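Local coordinates for uncharacterized protein DUF2179 (Eubacterium ventriosum, PDB 3HLU) that is of unknown function but forms the C-terminal, GlnB-like domain of a predicted YitT-family membrane protein, at residues Lys19-Ala22 and Asp23-Gln27; Val53-Lys56 and Ala57-Val60; Lys61-Asn64 and Leu65-Val69. One frame throughout, in Å; residues are numbered along the deposited sequence.

Contact 1. Residues Lys19-Ala22 and Asp23-Gln27; sequences KIIA and DRMLQ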
loop_
_atom_site.group_PDB
_atom_site.type_symbol
_atom_site.label_atom_id
_atom_site.label_comp_id
_atom_site.label_asym_id
_atom_site.label_seq_id
_atom_site.Cartn_x
_atom_site.Cartn_y
_atom_site.Cartn_z
ATOM N N LYS A 19 -1.292 -13.042 6.672
ATOM C CA LYS A 19 -1.777 -14.404 6.441
ATOM C C LYS A 19 -2.993 -14.742 7.320
ATOM O O LYS A 19 -3.998 -15.269 6.857
ATOM C CB LYS A 19 -0.678 -15.446 6.650
ATOM C CG LYS A 19 -1.240 -16.865 6.547
ATOM C CD LYS A 19 -0.258 -17.990 6.895
ATOM C CE LYS A 19 -0.951 -19.349 6.701
ATOM N NZ LYS A 19 -0.003 -20.508 6.692
ATOM N N ILE A 20 -2.893 -14.430 8.599
ATOM C CA ILE A 20 -4.038 -14.532 9.500
ATOM C C ILE A 20 -5.249 -13.706 9.036
ATOM O O ILE A 20 -6.376 -14.195 9.006
ATOM C CB ILE A 20 -3.639 -14.088 10.913
ATOM C CG1 ILE A 20 -2.491 -14.967 11.424
ATOM C CG2 ILE A 20 -4.819 -14.154 11.838
ATOM C CD1 ILE A 20 -1.891 -14.482 12.729
ATOM N N ILE A 21 -5.014 -12.447 8.677
ATOM C CA ILE A 21 -6.093 -11.595 8.191
ATOM C C ILE A 21 -6.750 -12.149 6.940
ATOM O O ILE A 21 -7.968 -12.153 6.822
ATOM C CB ILE A 21 -5.608 -10.177 7.869
ATOM C CG1 ILE A 21 -5.191 -9.462 9.149
ATOM C CG2 ILE A 21 -6.712 -9.397 7.159
ATOM C CD1 ILE A 21 -4.648 -8.074 8.917
ATOM N N ALA A 22 -5.926 -12.592 5.995
ATOM C CA ALA A 22 -6.418 -13.136 4.741
ATOM C C ALA A 22 -7.282 -14.358 4.979
ATOM O O ALA A 22 -8.305 -14.512 4.329
ATOM C CB ALA A 22 -5.276 -13.472 3.820
ATOM N N ASP A 23 -6.888 -15.218 5.916
ATOM C CA ASP A 23 -7.658 -16.430 6.181
ATOM C C ASP A 23 -9.022 -16.105 6.779
ATOM O O ASP A 23 -10.036 -16.634 6.333
ATOM C CB ASP A 23 -6.888 -17.422 7.071
ATOM C CG ASP A 23 -5.739 -18.133 6.321
ATOM O OD1 ASP A 23 -5.672 -18.051 5.062
ATOM O OD2 ASP A 23 -4.891 -18.769 7.006
ATOM N N ARG A 24 -9.045 -15.227 7.775
ATOM C CA ARG A 24 -10.298 -14.842 8.411
ATOM C C ARG A 24 -11.214 -14.078 7.463
ATOM O O ARG A 24 -12.432 -14.086 7.624
ATOM C CB ARG A 24 -10.041 -14.014 9.669
ATOM C CG ARG A 24 -9.347 -14.780 10.775
ATOM C CD ARG A 24 -9.348 -13.998 12.086
ATOM N NE ARG A 24 -10.698 -13.641 12.525
ATOM C CZ ARG A 24 -10.964 -12.877 13.586
ATOM N NH1 ARG A 24 -9.974 -12.387 14.324
ATOM N NH2 ARG A 24 -12.220 -12.595 13.912
HETATM N N MSE A 25 -10.630 -13.409 6.477
HETATM C CA MSE A 25 -11.424 -12.685 5.492
HETATM C C MSE A 25 -12.197 -13.676 4.642
HETATM O O MSE A 25 -13.362 -13.447 4.291
HETATM C CB MSE A 25 -10.530 -11.827 4.601
HETATM C CG MSE A 25 -10.190 -10.468 5.181
HETATM SE SE MSE A 25 -8.991 -9.460 4.026
HETATM C CE MSE A 25 -10.293 -8.600 2.866
ATOM N N LEU A 26 -11.520 -14.780 4.322
ATOM C CA LEU A 26 -12.078 -15.869 3.533
ATOM C C LEU A 26 -13.074 -16.719 4.310
ATOM O O LEU A 26 -14.076 -17.160 3.763
ATOM C CB LEU A 26 -10.968 -16.794 3.038
ATOM C CG LEU A 26 -11.525 -18.165 2.625
ATOM C CD1 LEU A 26 -12.387 -18.042 1.362
ATOM C CD2 LEU A 26 -10.423 -19.202 2.422
ATOM N N GLN A 27 -12.777 -16.981 5.575
ATOM C CA GLN A 27 -13.605 -17.885 6.345
ATOM C C GLN A 27 -14.878 -17.200 6.768
ATOM O O GLN A 27 -15.967 -17.737 6.575
ATOM C CB GLN A 27 -12.851 -18.417 7.558
ATOM C CG GLN A 27 -11.959 -19.618 7.230
ATOM C CD GLN A 27 -10.709 -19.681 8.107
ATOM O OE1 GLN A 27 -10.598 -18.965 9.127
ATOM N NE2 GLN A 27 -9.755 -20.529 7.709
#
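I21 and M25, one helical turn apart, meet through the CG2 branch of the isoleucine and the selenium of the selenomethionine, 3.9 Å from I21 CG2 to M25 SE. The M25 side chain can be followed outward. Its CB lies over the carbonyl oxygens of the preceding turn, 3.4 Å from I21 O; CG keeps close to that same oxygen and also borders I21 CG2. SE then passes obliquely across the isoleucine branch, and the bend at chi3 (87°) turns the terminal CE away from I21, toward M54. The backbone beneath is regular: M25 N donates to I21 O over 3.0 Å, and R24 N reaches I20 O in a nearly straight bond (N-H...O 171°). This is helix 18-28 of the alpha-beta half sandwich, which packs on strand 48-54, where I21 and A22 touch I50, and against helix 56-67, whose V62 and L65 touch M25. On another side of the helix K19 and D23 cross, the extended lysine bringing its CE to 4.0 Å from D23 OD2. K19 NZ stays 5.2 Å from D23 OD2, so the opposite charges attract at most at a distance. The aspartate backbone is held more firmly, D23 N donating to K19 O. R24 places CB and CG against I20 O, then bends at chi3, and its guanidinium forms a salt bridge with E28.

Contact 2. Residues Val53-Lys56 and Ala57-Val60; sequences VMRK and ATLV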
loop_
_atom_site.group_PDB
_atom_site.type_symbol
_atom_site.label_atom_id
_atom_site.label_comp_id
_atom_site.label_asym_id
_atom_site.label_seq_id
_atom_site.Cartn_x
_atom_site.Cartn_y
_atom_site.Cartn_z
ATOM N N VAL A 53 -11.071 -6.724 -4.060
ATOM C CA VAL A 53 -12.112 -5.841 -4.562
ATOM C C VAL A 53 -13.361 -6.080 -3.741
ATOM O O VAL A 53 -13.685 -7.220 -3.412
ATOM C CB VAL A 53 -12.415 -6.099 -6.036
ATOM C CG1 VAL A 53 -11.158 -5.911 -6.877
ATOM C CG2 VAL A 53 -12.968 -7.509 -6.217
HETATM N N MSE A 54 -14.051 -5.003 -3.399
HETATM C CA MSE A 54 -15.145 -5.100 -2.455
HETATM C C MSE A 54 -15.942 -3.808 -2.379
HETATM O O MSE A 54 -15.465 -2.749 -2.764
HETATM C CB MSE A 54 -14.595 -5.443 -1.075
HETATM C CG MSE A 54 -13.934 -4.258 -0.383
HETATM SE SE MSE A 54 -13.101 -4.684 1.352
HETATM C CE MSE A 54 -11.302 -5.182 0.742
ATOM N N ARG A 55 -17.168 -3.921 -1.879
ATOM C CA ARG A 55 -18.059 -2.790 -1.699
ATOM C C ARG A 55 -17.697 -2.120 -0.374
ATOM O O ARG A 55 -17.054 -2.749 0.472
ATOM C CB ARG A 55 -19.517 -3.278 -1.699
ATOM C CG ARG A 55 -19.765 -4.503 -2.598
ATOM C CD ARG A 55 -21.247 -4.824 -2.789
ATOM N NE ARG A 55 -21.806 -4.155 -3.969
ATOM C CZ ARG A 55 -23.041 -4.351 -4.431
ATOM N NH1 ARG A 55 -23.471 -3.698 -5.512
ATOM N NH2 ARG A 55 -23.856 -5.198 -3.808
ATOM N N LYS A 56 -18.099 -0.856 -0.192
ATOM C CA LYS A 56 -17.766 -0.091 1.024
ATOM C C LYS A 56 -18.308 -0.692 2.337
ATOM O O LYS A 56 -17.687 -0.568 3.393
ATOM C CB LYS A 56 -18.232 1.363 0.905
ATOM C CG LYS A 56 -17.985 2.031 -0.460
ATOM C CD LYS A 56 -18.496 3.498 -0.469
ATOM C CE LYS A 56 -18.707 4.025 -1.894
ATOM N NZ LYS A 56 -19.544 5.261 -1.934
ATOM N N ALA A 57 -19.471 -1.324 2.279
ATOM C CA ALA A 57 -20.036 -1.976 3.454
ATOM C C ALA A 57 -19.101 -3.060 3.956
ATOM O O ALA A 57 -18.862 -3.189 5.158
ATOM C CB ALA A 57 -21.378 -2.573 3.123
ATOM N N THR A 58 -18.585 -3.849 3.022
ATOM C CA THR A 58 -17.617 -4.880 3.348
ATOM C C THR A 58 -16.376 -4.258 4.014
ATOM O O THR A 58 -15.787 -4.840 4.928
ATOM C CB THR A 58 -17.181 -5.666 2.085
ATOM O OG1 THR A 58 -18.310 -5.912 1.233
ATOM C CG2 THR A 58 -16.544 -6.971 2.474
ATOM N N LEU A 59 -15.985 -3.072 3.556
ATOM C CA LEU A 59 -14.780 -2.415 4.065
ATOM C C LEU A 59 -14.856 -2.170 5.566
ATOM O O LEU A 59 -13.846 -2.215 6.272
ATOM C CB LEU A 59 -14.550 -1.095 3.337
ATOM C CG LEU A 59 -13.298 -0.283 3.685
ATOM C CD1 LEU A 59 -12.029 -0.985 3.210
ATOM C CD2 LEU A 59 -13.388 1.112 3.071
ATOM N N VAL A 60 -16.064 -1.913 6.044
ATOM C CA VAL A 60 -16.275 -1.700 7.458
ATOM C C VAL A 60 -16.105 -2.999 8.243
ATOM O O VAL A 60 -15.509 -3.013 9.322
ATOM C CB VAL A 60 -17.651 -1.098 7.711
ATOM C CG1 VAL A 60 -17.924 -1.010 9.200
ATOM C CG2 VAL A 60 -17.737 0.275 7.049
HETATM O O HOH W 1 -18.099 -6.941 -1.326
#
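A chi1 of 76° sets CG of M54 between its own backbone N and carbonyl carbon, and with chi2 extended (-176°) SE comes to lie against the first turn of the following helix, 3.9 Å from L59 CA; the bend at chi3 then directs CE. A chi1 of -177° turns the L59 side chain to the same side, where L59 CD1 comes within 4.3 Å of M54 SE. The junction is a strand-to-helix connection of the alpha-beta half sandwich: strand 48-54 ends at M54, R55 occupies the N-cap position, and helix 56-67 begins at K56. M54 is buried and also packs on V11 of the neighbouring strand 9-14, so its side chain fills the angle between sheet and helix start. The backbone closes the first turn when L59 N donates to R55 O, a bond of 3.3 Å; the following one, from V60 N to K56 O, is weak. On this same turn CB of L59 rests 3.2 Å from K56 O, while CB of T58 sits over R55 O and within 4.1 Å of CB of M54. At the start of the helix A57 N is hydrogen-bonded to D6, which also touches the side chains of R55 and K56. The threonine hydroxyl is joined to the strand end through a water molecule, which accepts from R55 N at 3.2 Å and is hydrogen-bonded to T58 OG1 at 2.8 Å.

Contact 3. Residues Lys61-Asn64 and Leu65-Val69; sequences KVRN and LLKEV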
loop_
_atom_site.group_PDB
_atom_site.type_symbol
_atom_site.label_atom_id
_atom_site.label_comp_id
_atom_site.label_asym_id
_atom_site.label_seq_id
_atom_site.Cartn_x
_atom_site.Cartn_y
_atom_site.Cartn_z
ATOM N N LYS A 61 -16.615 -4.097 7.706
ATOM C CA LYS A 61 -16.428 -5.371 8.379
ATOM C C LYS A 61 -14.947 -5.720 8.450
ATOM O O LYS A 61 -14.457 -6.191 9.469
ATOM C CB LYS A 61 -17.210 -6.490 7.683
ATOM C CG LYS A 61 -18.726 -6.256 7.599
ATOM C CD LYS A 61 -19.480 -7.577 7.367
ATOM C CE LYS A 61 -20.916 -7.358 6.863
ATOM N NZ LYS A 61 -20.993 -6.847 5.448
ATOM N N VAL A 62 -14.238 -5.471 7.358
ATOM C CA VAL A 62 -12.818 -5.797 7.270
ATOM C C VAL A 62 -12.021 -4.965 8.251
ATOM O O VAL A 62 -11.177 -5.471 8.974
ATOM C CB VAL A 62 -12.280 -5.546 5.842
ATOM C CG1 VAL A 62 -10.765 -5.454 5.840
ATOM C CG2 VAL A 62 -12.747 -6.637 4.907
ATOM N N ARG A 63 -12.310 -3.677 8.272
ATOM C CA ARG A 63 -11.687 -2.784 9.225
ATOM C C ARG A 63 -11.806 -3.284 10.668
ATOM O O ARG A 63 -10.862 -3.206 11.446
ATOM C CB ARG A 63 -12.305 -1.403 9.111
ATOM C CG ARG A 63 -11.399 -0.362 9.653
ATOM C CD ARG A 63 -12.125 0.909 9.924
ATOM N NE ARG A 63 -11.173 2.002 9.988
ATOM C CZ ARG A 63 -11.464 3.246 9.633
ATOM N NH1 ARG A 63 -12.691 3.529 9.195
ATOM N NH2 ARG A 63 -10.529 4.197 9.704
ATOM N N ASN A 64 -12.974 -3.803 11.017
ATOM C CA ASN A 64 -13.202 -4.309 12.363
ATOM C C ASN A 64 -12.443 -5.583 12.621
ATOM O O ASN A 64 -12.096 -5.917 13.752
ATOM C CB ASN A 64 -14.691 -4.501 12.612
ATOM C CG ASN A 64 -15.407 -3.167 12.804
ATOM O OD1 ASN A 64 -14.761 -2.112 12.876
ATOM N ND2 ASN A 64 -16.736 -3.201 12.878
ATOM N N LEU A 65 -12.160 -6.287 11.547
ATOM C CA LEU A 65 -11.390 -7.493 11.646
ATOM C C LEU A 65 -9.932 -7.127 11.884
ATOM O O LEU A 65 -9.199 -7.857 12.541
ATOM C CB LEU A 65 -11.571 -8.271 10.355
ATOM C CG LEU A 65 -10.525 -9.293 9.948
ATOM C CD1 LEU A 65 -10.496 -10.429 10.947
ATOM C CD2 LEU A 65 -10.862 -9.794 8.555
ATOM N N LEU A 66 -9.519 -5.982 11.358
ATOM C CA LEU A 66 -8.148 -5.526 11.539
ATOM C C LEU A 66 -7.892 -5.217 12.998
ATOM O O LEU A 66 -6.887 -5.644 13.576
ATOM C CB LEU A 66 -7.901 -4.270 10.722
ATOM C CG LEU A 66 -7.949 -4.436 9.214
ATOM C CD1 LEU A 66 -7.476 -3.164 8.497
ATOM C CD2 LEU A 66 -7.107 -5.651 8.853
ATOM N N LYS A 67 -8.808 -4.452 13.582
ATOM C CA LYS A 67 -8.743 -4.120 14.996
ATOM C C LYS A 67 -8.496 -5.388 15.794
ATOM O O LYS A 67 -7.759 -5.404 16.777
ATOM C CB LYS A 67 -10.044 -3.455 15.434
ATOM C CG LYS A 67 -10.245 -2.071 14.808
ATOM C CD LYS A 67 -11.639 -1.493 15.050
ATOM C CE LYS A 67 -11.899 -0.336 14.101
ATOM N NZ LYS A 67 -13.309 0.150 14.093
ATOM N N GLU A 68 -9.092 -6.471 15.329
ATOM C CA GLU A 68 -9.083 -7.714 16.064
ATOM C C GLU A 68 -7.780 -8.498 15.902
ATOM O O GLU A 68 -7.535 -9.447 16.634
ATOM C CB GLU A 68 -10.277 -8.547 15.599
ATOM C CG GLU A 68 -10.528 -9.833 16.361
ATOM C CD GLU A 68 -12.019 -10.207 16.387
ATOM O OE1 GLU A 68 -12.855 -9.432 15.839
ATOM O OE2 GLU A 68 -12.350 -11.269 16.972
ATOM N N VAL A 69 -6.935 -8.113 14.953
ATOM C CA VAL A 69 -5.793 -8.957 14.615
ATOM C C VAL A 69 -4.490 -8.197 14.618
ATOM O O VAL A 69 -3.500 -8.661 15.191
ATOM C CB VAL A 69 -5.944 -9.556 13.219
ATOM C CG1 VAL A 69 -4.689 -10.314 12.836
ATOM C CG2 VAL A 69 -7.151 -10.441 13.164
#
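N64 and K67 lie side by side and point the same way, the lysine running extended past CG until its NZ donates to N64 OD1 at 3.0 Å. The ammonium nitrogen approaches well out beyond the amide oxygen, with a C=O...N angle of 159°, and stands somewhat out of the amide plane. Both side chains have CG anti to their own carbonyl carbon (chi1 -74° for N64 and -68° for K67), which keeps them alongside each other. Nearer its root, the lysine passes R63 O, with K67 CG 3.6 Å away, and K67 N donates to that same oxygen. A leucine in place of K67 would probably leave N64 OD1 without this donor and its amide freer to turn. L65 and L66 set out in different directions: CB of L65 lies 3.1 Å from V62 O, whereas CB of L66 sits beside R63 O and its CG reaches back to V62 O. These leucines carry helix 56-67 onto helix 18-28, L65 against R24 and M25 and L66 against I21, while V62, R63 and L66 touch M75 of strand 74-77 and the NE of R63 donates to G40 O of the second subunit.

Contacts 1 and 3 are each partly buried and hold the two helices together, whereas contact 2 is mostly at the surface, with M54 as its buried member. Contacts 2 and 3 share helix 56-67, one at its start and the other toward its end; contact 1 belongs to helix 18-28. Apolar side chains join all three: L66 CD2 packs 3.5 Å from I21 CD1, and M54 meets both M25 and V62. Polar chemistry differs with place. Contact 2 uses a water at the helix start, contact 3 a direct lysine-asparagine bond near the second subunit, and contact 1 a looser lysine-aspartate approach. Between contacts 1 and 3, R24 and E68 form a long, weak ion pair.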